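Local atomic coordinates of dehalogenase-like hydrolase (Ralstonia solanacearum, PDB entry 3UMB), a protein that probably catalyses the hydrolytic dehalogenation of small (S)-2-haloalkanoic acids to the corresponding (R)-2-hydroxyalkanoic acids, releasing halide. Residues F9-G13 with T14-V18; H217-R220 with D221-Q224; R93-A96 with C97-A100. All coordinates share one frame; numbering follows the deposited sequence.

Interaction 1 of 3, residues F9-G13 with T14-V18; sequences FDAYG and TLFDV
Thr14 folds back on Asp10. Its OG1 gives a hydrogen bond to Asp10 OD2 (3.1 Å), reaching the anti side of that oxygen from 33° out of the carboxylate plane. Ser180 N also bonds Thr14 OG1, and Ser179 OG bonds Asp10 OD2. With OG1 beside its own backbone N (chi1 -58°), Thr14 turns CG2 to the edge of the Phe9 ring. Ala11 O is gripped by three amides, those of Thr14, Leu15 and Phe16. The Leu15 N bond is 2.7 Å and lies in the carbonyl plane. Leu15 CD1 packs on Phe9 CB (3.6 Å), and its CD2 sits over one ring face in a CH-pi contact. Phe16 gives the edge in an offset edge-to-face pair with Tyr12, centroids 5.9 Å apart and planes at 64°. Phe16 CE2 meets Ala11 CB at 3.7 Å. Gly13 N bonds Phe16 O (2.7 Å), and positive phi suits the glycine. Val18 CG2 reaches Tyr12 CB (4.0 Å). The DAYGT sequence fits the first conserved motif of the HAD superfamily, and this tight turn is consistent with its squiggle. The turn follows strand 6-9. Helix 219-227 covers Phe9 and Leu15, strand 118-122 touches Ala11 and Tyr12, and helix 126-134 meets Tyr12 and Phe16.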
ATOM      1  N   PHE A   9       0.389 -15.996 -15.101  1.00 26.02           N
ATOM      2  CA  PHE A   9      -0.744 -15.176 -14.751  1.00 26.59           C
ATOM      3  C   PHE A   9      -0.825 -14.929 -13.253  1.00 26.33           C
ATOM      4  O   PHE A   9      -0.607 -15.819 -12.454  1.00 26.53           O
ATOM      5  CB  PHE A   9      -2.059 -15.857 -15.174  1.00 27.22           C
ATOM      6  CG  PHE A   9      -2.203 -16.028 -16.655  1.00 28.00           C
ATOM      7  CD1 PHE A   9      -1.773 -17.206 -17.272  1.00 30.81           C
ATOM      8  CD2 PHE A   9      -2.784 -15.041 -17.424  1.00 30.51           C
ATOM      9  CE1 PHE A   9      -1.913 -17.377 -18.652  1.00 33.33           C
ATOM     10  CE2 PHE A   9      -2.925 -15.178 -18.815  1.00 32.38           C
ATOM     11  CZ  PHE A   9      -2.497 -16.354 -19.433  1.00 33.28           C
ATOM     12  N   ASP A  10      -1.148 -13.693 -12.921  1.00 26.79           N
ATOM     13  CA  ASP A  10      -1.809 -13.287 -11.674  1.00 27.40           C
ATOM     14  C   ASP A  10      -3.198 -13.969 -11.579  1.00 27.61           C
ATOM     15  O   ASP A  10      -3.803 -14.339 -12.585  1.00 27.09           O
ATOM     16  CB  ASP A  10      -1.986 -11.775 -11.785  1.00 28.78           C
ATOM     17  CG  ASP A  10      -2.569 -11.150 -10.562  1.00 31.71           C
ATOM     18  OD1 ASP A  10      -2.265 -11.639  -9.439  1.00 35.81           O
ATOM     19  OD2 ASP A  10      -3.329 -10.159 -10.744  1.00 35.05           O
ATOM     20  N   ALA A  11      -3.708 -14.131 -10.379  1.00 28.35           N
ATOM     21  CA  ALA A  11      -4.970 -14.830 -10.174  1.00 30.07           C
ATOM     22  C   ALA A  11      -6.241 -13.901 -10.286  1.00 30.95           C
ATOM     23  O   ALA A  11      -6.940 -13.822 -11.330  1.00 31.28           O
ATOM     24  CB  ALA A  11      -4.919 -15.596  -8.755  1.00 29.60           C
ATOM     25  N   TYR A  12      -6.489 -13.205  -9.199  1.00 32.98           N
ATOM     26  CA  TYR A  12      -7.675 -12.374  -8.974  1.00 35.04           C
ATOM     27  C   TYR A  12      -7.774 -11.186  -9.932  1.00 35.93           C
ATOM     28  O   TYR A  12      -6.806 -10.468 -10.125  1.00 36.20           O
ATOM     29  CB  TYR A  12      -7.613 -11.904  -7.522  1.00 35.25           C
ATOM     30  CG  TYR A  12      -7.500 -13.073  -6.561  1.00 37.94           C
ATOM     31  CD1 TYR A  12      -8.492 -14.062  -6.545  1.00 41.31           C
ATOM     32  CD2 TYR A  12      -6.404 -13.238  -5.710  1.00 40.78           C
ATOM     33  CE1 TYR A  12      -8.431 -15.181  -5.681  1.00 42.69           C
ATOM     34  CE2 TYR A  12      -6.319 -14.391  -4.827  1.00 42.19           C
ATOM     35  CZ  TYR A  12      -7.358 -15.358  -4.818  1.00 42.99           C
ATOM     36  OH  TYR A  12      -7.368 -16.522  -4.009  1.00 40.91           O
ATOM     37  N   GLY A  13      -8.946 -11.012 -10.558  1.00 37.19           N
ATOM     38  CA  GLY A  13      -9.169  -9.918 -11.519  1.00 37.15           C
ATOM     39  C   GLY A  13      -8.580 -10.211 -12.895  1.00 38.32           C
ATOM     40  O   GLY A  13      -8.880  -9.519 -13.888  1.00 37.60           O
ATOM     41  N   THR A  14      -7.742 -11.251 -12.974  1.00 39.13           N
ATOM     42  CA  THR A  14      -7.041 -11.588 -14.207  1.00 39.91           C
ATOM     43  C   THR A  14      -7.700 -12.867 -14.749  1.00 40.87           C
ATOM     44  O   THR A  14      -8.377 -12.880 -15.791  1.00 40.37           O
ATOM     45  CB  THR A  14      -5.515 -11.791 -13.913  1.00 39.80           C
ATOM     46  OG1 THR A  14      -4.949 -10.597 -13.313  1.00 40.72           O
ATOM     47  CG2 THR A  14      -4.766 -12.185 -15.161  1.00 38.38           C
ATOM     48  N   LEU A  15      -7.522 -13.941 -13.987  1.00 42.26           N
ATOM     49  CA  LEU A  15      -8.057 -15.244 -14.339  1.00 42.33           C
ATOM     50  C   LEU A  15      -9.455 -15.380 -13.787  1.00 42.61           C
ATOM     51  O   LEU A  15     -10.346 -15.911 -14.477  1.00 41.65           O
ATOM     52  CB  LEU A  15      -7.167 -16.342 -13.763  1.00 42.46           C
ATOM     53  CG  LEU A  15      -5.819 -16.442 -14.463  1.00 41.35           C
ATOM     54  CD1 LEU A  15      -4.964 -17.462 -13.754  1.00 38.92           C
ATOM     55  CD2 LEU A  15      -6.013 -16.768 -15.953  1.00 39.10           C
ATOM     56  N   PHE A  16      -9.599 -14.899 -12.548  1.00 42.79           N
ATOM     57  CA  PHE A  16     -10.807 -15.011 -11.761  1.00 43.64           C
ATOM     58  C   PHE A  16     -11.539 -13.674 -11.534  1.00 43.89           C
ATOM     59  O   PHE A  16     -10.987 -12.766 -10.897  1.00 44.79           O
ATOM     60  CB  PHE A  16     -10.472 -15.518 -10.359  1.00 44.15           C
ATOM     61  CG  PHE A  16      -9.544 -16.694 -10.310  1.00 46.30           C
ATOM     62  CD1 PHE A  16      -9.567 -17.686 -11.278  1.00 47.64           C
ATOM     63  CD2 PHE A  16      -8.666 -16.826  -9.237  1.00 48.59           C
ATOM     64  CE1 PHE A  16      -8.700 -18.771 -11.188  1.00 49.18           C
ATOM     65  CE2 PHE A  16      -7.814 -17.911  -9.129  1.00 48.80           C
ATOM     66  CZ  PHE A  16      -7.825 -18.884 -10.107  1.00 49.57           C
ATOM     67  N   ASP A  17     -12.797 -13.583 -11.972  1.00 43.89           N
ATOM     68  CA  ASP A  17     -13.646 -12.409 -11.680  1.00 43.95           C
ATOM     69  C   ASP A  17     -14.039 -12.398 -10.190  1.00 44.36           C
ATOM     70  O   ASP A  17     -14.783 -13.292  -9.723  1.00 44.83           O
ATOM     71  CB  ASP A  17     -14.890 -12.393 -12.616  1.00 43.88           C
ATOM     72  CG  ASP A  17     -15.621 -11.024 -12.666  1.00 43.74           C
ATOM     73  OD1 ASP A  17     -15.460 -10.190 -11.730  1.00 43.09           O
ATOM     74  OD2 ASP A  17     -16.376 -10.800 -13.658  1.00 41.71           O
ATOM     75  N   VAL A  18     -13.517 -11.406  -9.456  1.00 44.16           N
ATOM     76  CA  VAL A  18     -13.846 -11.144  -8.029  1.00 44.45           C
ATOM     77  C   VAL A  18     -15.270 -10.514  -7.900  1.00 45.82           C
ATOM     78  O   VAL A  18     -15.836 -10.376  -6.798  1.00 44.75           O
ATOM     79  CB  VAL A  18     -12.724 -10.196  -7.421  1.00 44.47           C
ATOM     80  CG1 VAL A  18     -13.096  -9.541  -6.083  1.00 43.96           C
ATOM     81  CG2 VAL A  18     -11.465 -10.944  -7.290  1.00 44.19           C
TER

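Interaction 2 of 3, residues H217-R220 with D221-Q224; sequences HDMR and DLLQ
Asp218 and Asp221 hold the start of helix 219-227 through two side-chain-to-backbone hydrogen bonds. Asp218 is the N-cap: its OD1 accepts from Asp221 N at 3.0 Å, met from above the carboxylate plane. Its chi1 of 58° sets CG between the backbone N and the carbonyl carbon, which lets the carboxylate fold over the first turn. Asp221 OD2 takes the amide of His217 (2.9 Å, 164° at the hydrogen) on its anti lone pair. The two bonds tie His217 and Asp218 to Asp221 in the first turn.

The two side chains cross at about a right angle, their carboxylate planes 55° apart, and Asp218 OD1 lies 3.0 Å from Asp221 OD2. Such closeness would probably make it harder for both to be fully ionised, though the helix N-terminus should favour negative charge there. Glu103 OE1, close to Asp218 OD2, probably adds to this and takes a weak hydrogen bond from Met219 N. Arg220 NE forms a salt bridge to Asp218 OD2 (3.5 Å); that oxygen lies at the guanidinium edge, in its plane.

Regular helix bonds follow: Leu223 N to Met219 O and Gln224 N to Arg220 O, both 3.1 Å.

The apolar contact joins selenomethionine Met219 SE and Leu222 CD2 (4.1 Å), running alongside. Both residues rest on Phe9 of strand 6-9 and on strand 194-198, while Leu223 faces helix 104-112.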
ATOM      1  N   HIS A 217      -7.473  -4.623 -22.778  1.00 33.62           N
ATOM      2  CA  HIS A 217      -8.704  -4.509 -22.012  1.00 34.32           C
ATOM      3  C   HIS A 217      -9.148  -5.829 -21.452  1.00 34.30           C
ATOM      4  O   HIS A 217      -9.866  -5.870 -20.459  1.00 33.37           O
ATOM      5  CB  HIS A 217      -9.799  -3.916 -22.899  1.00 34.78           C
ATOM      6  CG  HIS A 217     -11.158  -3.944 -22.285  1.00 38.08           C
ATOM      7  ND1 HIS A 217     -12.186  -4.718 -22.790  1.00 42.11           N
ATOM      8  CD2 HIS A 217     -11.664  -3.301 -21.197  1.00 41.58           C
ATOM      9  CE1 HIS A 217     -13.261  -4.559 -22.029  1.00 43.75           C
ATOM     10  NE2 HIS A 217     -12.974  -3.693 -21.065  1.00 41.87           N
ATOM     11  N   ASP A 218      -8.706  -6.915 -22.078  1.00 35.78           N
ATOM     12  CA  ASP A 218      -9.114  -8.258 -21.685  1.00 36.68           C
ATOM     13  C   ASP A 218      -8.136  -9.309 -22.177  1.00 37.40           C
ATOM     14  O   ASP A 218      -7.139  -9.004 -22.845  1.00 37.03           O
ATOM     15  CB  ASP A 218     -10.519  -8.550 -22.210  1.00 37.55           C
ATOM     16  CG  ASP A 218     -10.630  -8.429 -23.730  1.00 38.88           C
ATOM     17  OD1 ASP A 218      -9.606  -8.121 -24.414  1.00 37.67           O
ATOM     18  OD2 ASP A 218     -11.776  -8.609 -24.213  1.00 40.42           O
HETATM   19  N   MSE A 219      -8.421 -10.549 -21.815  1.00 38.49           N
HETATM   20  CA  MSE A 219      -7.550 -11.677 -22.109  1.00 39.68           C
HETATM   21  C   MSE A 219      -7.317 -11.965 -23.571  1.00 40.61           C
HETATM   22  O   MSE A 219      -6.256 -12.485 -23.992  1.00 41.01           O
HETATM   23  CB  MSE A 219      -8.136 -12.883 -21.438  1.00 39.78           C
HETATM   24  CG  MSE A 219      -7.755 -12.868 -19.998  1.00 42.08           C
HETATM   25 SE   MSE A 219      -5.998 -13.715 -19.809  1.00 49.72          SE
HETATM   26  CE  MSE A 219      -6.689 -15.511 -19.344  1.00 37.34           C
ATOM     27  N   ARG A 220      -8.324 -11.608 -24.352  1.00 41.92           N
ATOM     28  CA  ARG A 220      -8.304 -11.814 -25.773  1.00 42.40           C
ATOM     29  C   ARG A 220      -7.418 -10.770 -26.398  1.00 42.39           C
ATOM     30  O   ARG A 220      -6.760 -11.048 -27.388  1.00 42.83           O
ATOM     31  CB  ARG A 220      -9.733 -11.775 -26.307  1.00 43.39           C
ATOM     32  CG  ARG A 220     -10.613 -12.879 -25.691  1.00 46.21           C
ATOM     33  CD  ARG A 220     -12.111 -12.821 -26.094  1.00 49.82           C
ATOM     34  NE  ARG A 220     -12.820 -11.717 -25.439  1.00 50.73           N
ATOM     35  CZ  ARG A 220     -14.143 -11.554 -25.427  1.00 52.13           C
ATOM     36  NH1 ARG A 220     -14.946 -12.455 -26.005  1.00 53.80           N
ATOM     37  NH2 ARG A 220     -14.670 -10.487 -24.827  1.00 50.98           N
ATOM     38  N   ASP A 221      -7.326  -9.576 -25.817  1.00 42.25           N
ATOM     39  CA  ASP A 221      -6.267  -8.676 -26.274  1.00 42.55           C
ATOM     40  C   ASP A 221      -4.887  -9.268 -26.022  1.00 42.21           C
ATOM     41  O   ASP A 221      -3.966  -9.011 -26.806  1.00 42.48           O
ATOM     42  CB  ASP A 221      -6.370  -7.279 -25.660  1.00 42.70           C
ATOM     43  CG  ASP A 221      -7.547  -6.484 -26.202  1.00 43.70           C
ATOM     44  OD1 ASP A 221      -7.882  -6.611 -27.412  1.00 45.25           O
ATOM     45  OD2 ASP A 221      -8.141  -5.733 -25.403  1.00 44.28           O
ATOM     46  N   LEU A 222      -4.737 -10.047 -24.945  1.00 41.91           N
ATOM     47  CA  LEU A 222      -3.434 -10.655 -24.604  1.00 41.94           C
ATOM     48  C   LEU A 222      -3.011 -11.669 -25.668  1.00 43.29           C
ATOM     49  O   LEU A 222      -1.862 -11.664 -26.125  1.00 42.95           O
ATOM     50  CB  LEU A 222      -3.457 -11.335 -23.225  1.00 40.74           C
ATOM     51  CG  LEU A 222      -2.323 -12.374 -23.062  1.00 38.73           C
ATOM     52  CD1 LEU A 222      -0.964 -11.741 -22.947  1.00 31.09           C
ATOM     53  CD2 LEU A 222      -2.563 -13.278 -21.910  1.00 37.53           C
ATOM     54  N   LEU A 223      -3.956 -12.542 -26.029  1.00 45.39           N
ATOM     55  CA  LEU A 223      -3.825 -13.454 -27.185  1.00 46.43           C
ATOM     56  C   LEU A 223      -3.392 -12.698 -28.437  1.00 47.35           C
ATOM     57  O   LEU A 223      -2.423 -13.102 -29.092  1.00 47.78           O
ATOM     58  CB  LEU A 223      -5.148 -14.179 -27.441  1.00 46.61           C
ATOM     59  CG  LEU A 223      -5.120 -15.476 -28.266  1.00 47.81           C
ATOM     60  CD1 LEU A 223      -4.004 -16.455 -27.864  1.00 46.25           C
ATOM     61  CD2 LEU A 223      -6.504 -16.165 -28.189  1.00 49.77           C
ATOM     62  N   GLN A 224      -4.090 -11.600 -28.758  1.00 48.08           N
ATOM     63  CA  GLN A 224      -3.744 -10.778 -29.927  1.00 48.89           C
ATOM     64  C   GLN A 224      -2.227 -10.597 -29.905  1.00 48.89           C
ATOM     65  O   GLN A 224      -1.532 -10.920 -30.861  1.00 48.94           O
ATOM     66  CB  GLN A 224      -4.405  -9.379 -29.880  1.00 49.45           C
ATOM     67  CG  GLN A 224      -5.641  -9.083 -30.763  1.00 51.75           C
ATOM     68  CD  GLN A 224      -6.005  -7.537 -30.829  1.00 55.36           C
ATOM     69  OE1 GLN A 224      -6.597  -6.956 -29.892  1.00 55.33           O
ATOM     70  NE2 GLN A 224      -5.649  -6.896 -31.953  1.00 55.04           N
TER

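Interaction 3 of 3, residues R93-A96 with C97-A100; sequences REYA and CLSA
The Tyr95 ring meets Leu98 obliquely: its CD2 lies 4.2 Å from Leu98 CD1. Its hydroxyl is turned to another partner, Gln44 NE2, by a hydrogen bond. The other flat group, the Glu94 carboxylate, has its partner outside the two segments, a salt bridge from OE1 to Arg24 NE. Leu98 otherwise meets backbone of the last helical turn. Its CD1 touches Tyr95 O at 3.3 Å, and its CG lies 3.7 Å from Glu94 O. CG stands beside Leu98's own backbone N (chi1 -80°), which brings CD1 back to the carbonyl of Tyr95. Helix 85-96 stops here. In L-2-haloacid dehalogenases a helical cap is inserted after the first strand of the Rossmann-like core, and this exit is consistent with the return from cap to core through strand 99-100. Cys97 is the first residue to leave helical geometry. Its amide still bonds Arg93 O (3.3 Å, 142° at the hydrogen), approached nearly along the C=O axis, and has a weak second bond to Glu94 O (3.5 Å). The Cys97 side chain touches Ile131 of helix 126-134 and is about 5 Å from a bound potassium ion. Leu98 and Glu94 also touch Ser20 of helix 19-28.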
ATOM      1  N   ARG A  93     -16.275 -17.995   2.145  1.00 37.85           N
ATOM      2  CA  ARG A  93     -16.732 -19.014   1.174  1.00 38.70           C
ATOM      3  C   ARG A  93     -16.811 -18.447  -0.214  1.00 39.40           C
ATOM      4  O   ARG A  93     -16.254 -18.985  -1.168  1.00 38.83           O
ATOM      5  CB  ARG A  93     -18.127 -19.559   1.512  1.00 39.13           C
ATOM      6  CG  ARG A  93     -18.151 -20.482   2.728  1.00 40.84           C
ATOM      7  CD  ARG A  93     -19.439 -21.297   2.848  1.00 43.62           C
ATOM      8  NE  ARG A  93     -20.406 -20.744   3.809  1.00 46.21           N
ATOM      9  CZ  ARG A  93     -20.374 -20.906   5.140  1.00 46.96           C
ATOM     10  NH1 ARG A  93     -19.395 -21.590   5.741  1.00 48.05           N
ATOM     11  NH2 ARG A  93     -21.334 -20.355   5.886  1.00 45.86           N
ATOM     12  N   GLU A  94     -17.504 -17.332  -0.332  1.00 40.45           N
ATOM     13  CA  GLU A  94     -17.605 -16.695  -1.601  1.00 41.28           C
ATOM     14  C   GLU A  94     -16.227 -16.457  -2.159  1.00 42.55           C
ATOM     15  O   GLU A  94     -16.021 -16.599  -3.359  1.00 42.46           O
ATOM     16  CB  GLU A  94     -18.351 -15.372  -1.481  1.00 41.25           C
ATOM     17  CG  GLU A  94     -18.916 -14.949  -2.780  1.00 40.51           C
ATOM     18  CD  GLU A  94     -20.146 -15.723  -3.157  1.00 41.71           C
ATOM     19  OE1 GLU A  94     -20.882 -16.177  -2.238  1.00 42.72           O
ATOM     20  OE2 GLU A  94     -20.365 -15.867  -4.377  1.00 40.34           O
ATOM     21  N   TYR A  95     -15.287 -16.096  -1.283  1.00 44.46           N
ATOM     22  CA  TYR A  95     -13.917 -15.737  -1.712  1.00 46.48           C
ATOM     23  C   TYR A  95     -13.160 -16.977  -2.167  1.00 47.02           C
ATOM     24  O   TYR A  95     -12.443 -16.930  -3.160  1.00 46.80           O
ATOM     25  CB  TYR A  95     -13.109 -14.982  -0.607  1.00 46.75           C
ATOM     26  CG  TYR A  95     -12.113 -13.952  -1.170  1.00 48.95           C
ATOM     27  CD1 TYR A  95     -12.213 -12.607  -0.850  1.00 50.05           C
ATOM     28  CD2 TYR A  95     -11.107 -14.323  -2.051  1.00 51.56           C
ATOM     29  CE1 TYR A  95     -11.335 -11.662  -1.386  1.00 51.42           C
ATOM     30  CE2 TYR A  95     -10.228 -13.385  -2.586  1.00 52.66           C
ATOM     31  CZ  TYR A  95     -10.348 -12.060  -2.245  1.00 52.65           C
ATOM     32  OH  TYR A  95      -9.475 -11.138  -2.773  1.00 55.61           O
ATOM     33  N   ALA A  96     -13.329 -18.076  -1.432  1.00 48.37           N
ATOM     34  CA  ALA A  96     -12.684 -19.346  -1.779  1.00 49.38           C
ATOM     35  C   ALA A  96     -12.976 -19.759  -3.197  1.00 50.09           C
ATOM     36  O   ALA A  96     -12.078 -20.193  -3.890  1.00 50.74           O
ATOM     37  CB  ALA A  96     -13.083 -20.448  -0.813  1.00 48.86           C
ATOM     38  N   CYS A  97     -14.208 -19.566  -3.646  1.00 51.76           N
ATOM     39  CA  CYS A  97     -14.668 -20.189  -4.878  1.00 53.45           C
ATOM     40  C   CYS A  97     -15.268 -19.260  -5.930  1.00 53.71           C
ATOM     41  O   CYS A  97     -16.477 -19.029  -5.954  1.00 54.40           O
ATOM     42  CB  CYS A  97     -15.652 -21.293  -4.527  1.00 53.81           C
ATOM     43  SG  CYS A  97     -14.906 -22.925  -4.785  1.00 59.92           S
ATOM     44  N   LEU A  98     -14.420 -18.810  -6.851  1.00 53.98           N
ATOM     45  CA  LEU A  98     -14.775 -17.764  -7.800  1.00 54.01           C
ATOM     46  C   LEU A  98     -14.828 -18.276  -9.227  1.00 54.00           C
ATOM     47  O   LEU A  98     -14.332 -19.349  -9.511  1.00 53.96           O
ATOM     48  CB  LEU A  98     -13.764 -16.625  -7.671  1.00 54.06           C
ATOM     49  CG  LEU A  98     -14.128 -15.745  -6.471  1.00 54.35           C
ATOM     50  CD1 LEU A  98     -12.946 -15.047  -5.804  1.00 53.38           C
ATOM     51  CD2 LEU A  98     -15.161 -14.760  -6.952  1.00 55.20           C
ATOM     52  N   SER A  99     -15.421 -17.500 -10.132  1.00 53.78           N
ATOM     53  CA  SER A  99     -15.516 -17.936 -11.522  1.00 53.69           C
ATOM     54  C   SER A  99     -14.647 -17.081 -12.452  1.00 53.49           C
ATOM     55  O   SER A  99     -14.270 -15.944 -12.139  1.00 52.86           O
ATOM     56  CB  SER A  99     -16.997 -18.068 -11.997  1.00 53.90           C
ATOM     57  OG  SER A  99     -17.568 -16.872 -12.508  1.00 53.98           O
ATOM     58  N   ALA A 100     -14.312 -17.684 -13.588  1.00 53.43           N
ATOM     59  CA  ALA A 100     -13.416 -17.101 -14.569  1.00 53.37           C
ATOM     60  C   ALA A 100     -14.143 -16.087 -15.434  1.00 53.44           C
ATOM     61  O   ALA A 100     -15.383 -16.074 -15.496  1.00 53.56           O
ATOM     62  CB  ALA A 100     -12.818 -18.203 -15.465  1.00 53.42           C
TER

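Overall arrangement
Along the chain the order is interaction 1, interaction 3, interaction 2. Interaction 1 lies between the other two and touches both. Its centre is about 11 Å from that of interaction 3 and 14 Å from that of interaction 2. Strands 16-17 and 99-100 pair antiparallel, with Asp17 N 2.8 Å from Ser99 O, a probable hydrogen bond. They probably form the two connections between core and helical cap, as in L-2-haloacid dehalogenases. Helix 219-227 of interaction 2 packs on the core sheet: Met219 SE is 3.5 Å from Phe9 CE2. Interactions 2 and 3 do not touch; their centres are about 23 Å apart. The turn after strand 6-9 links the C-terminal helix to the cap junction.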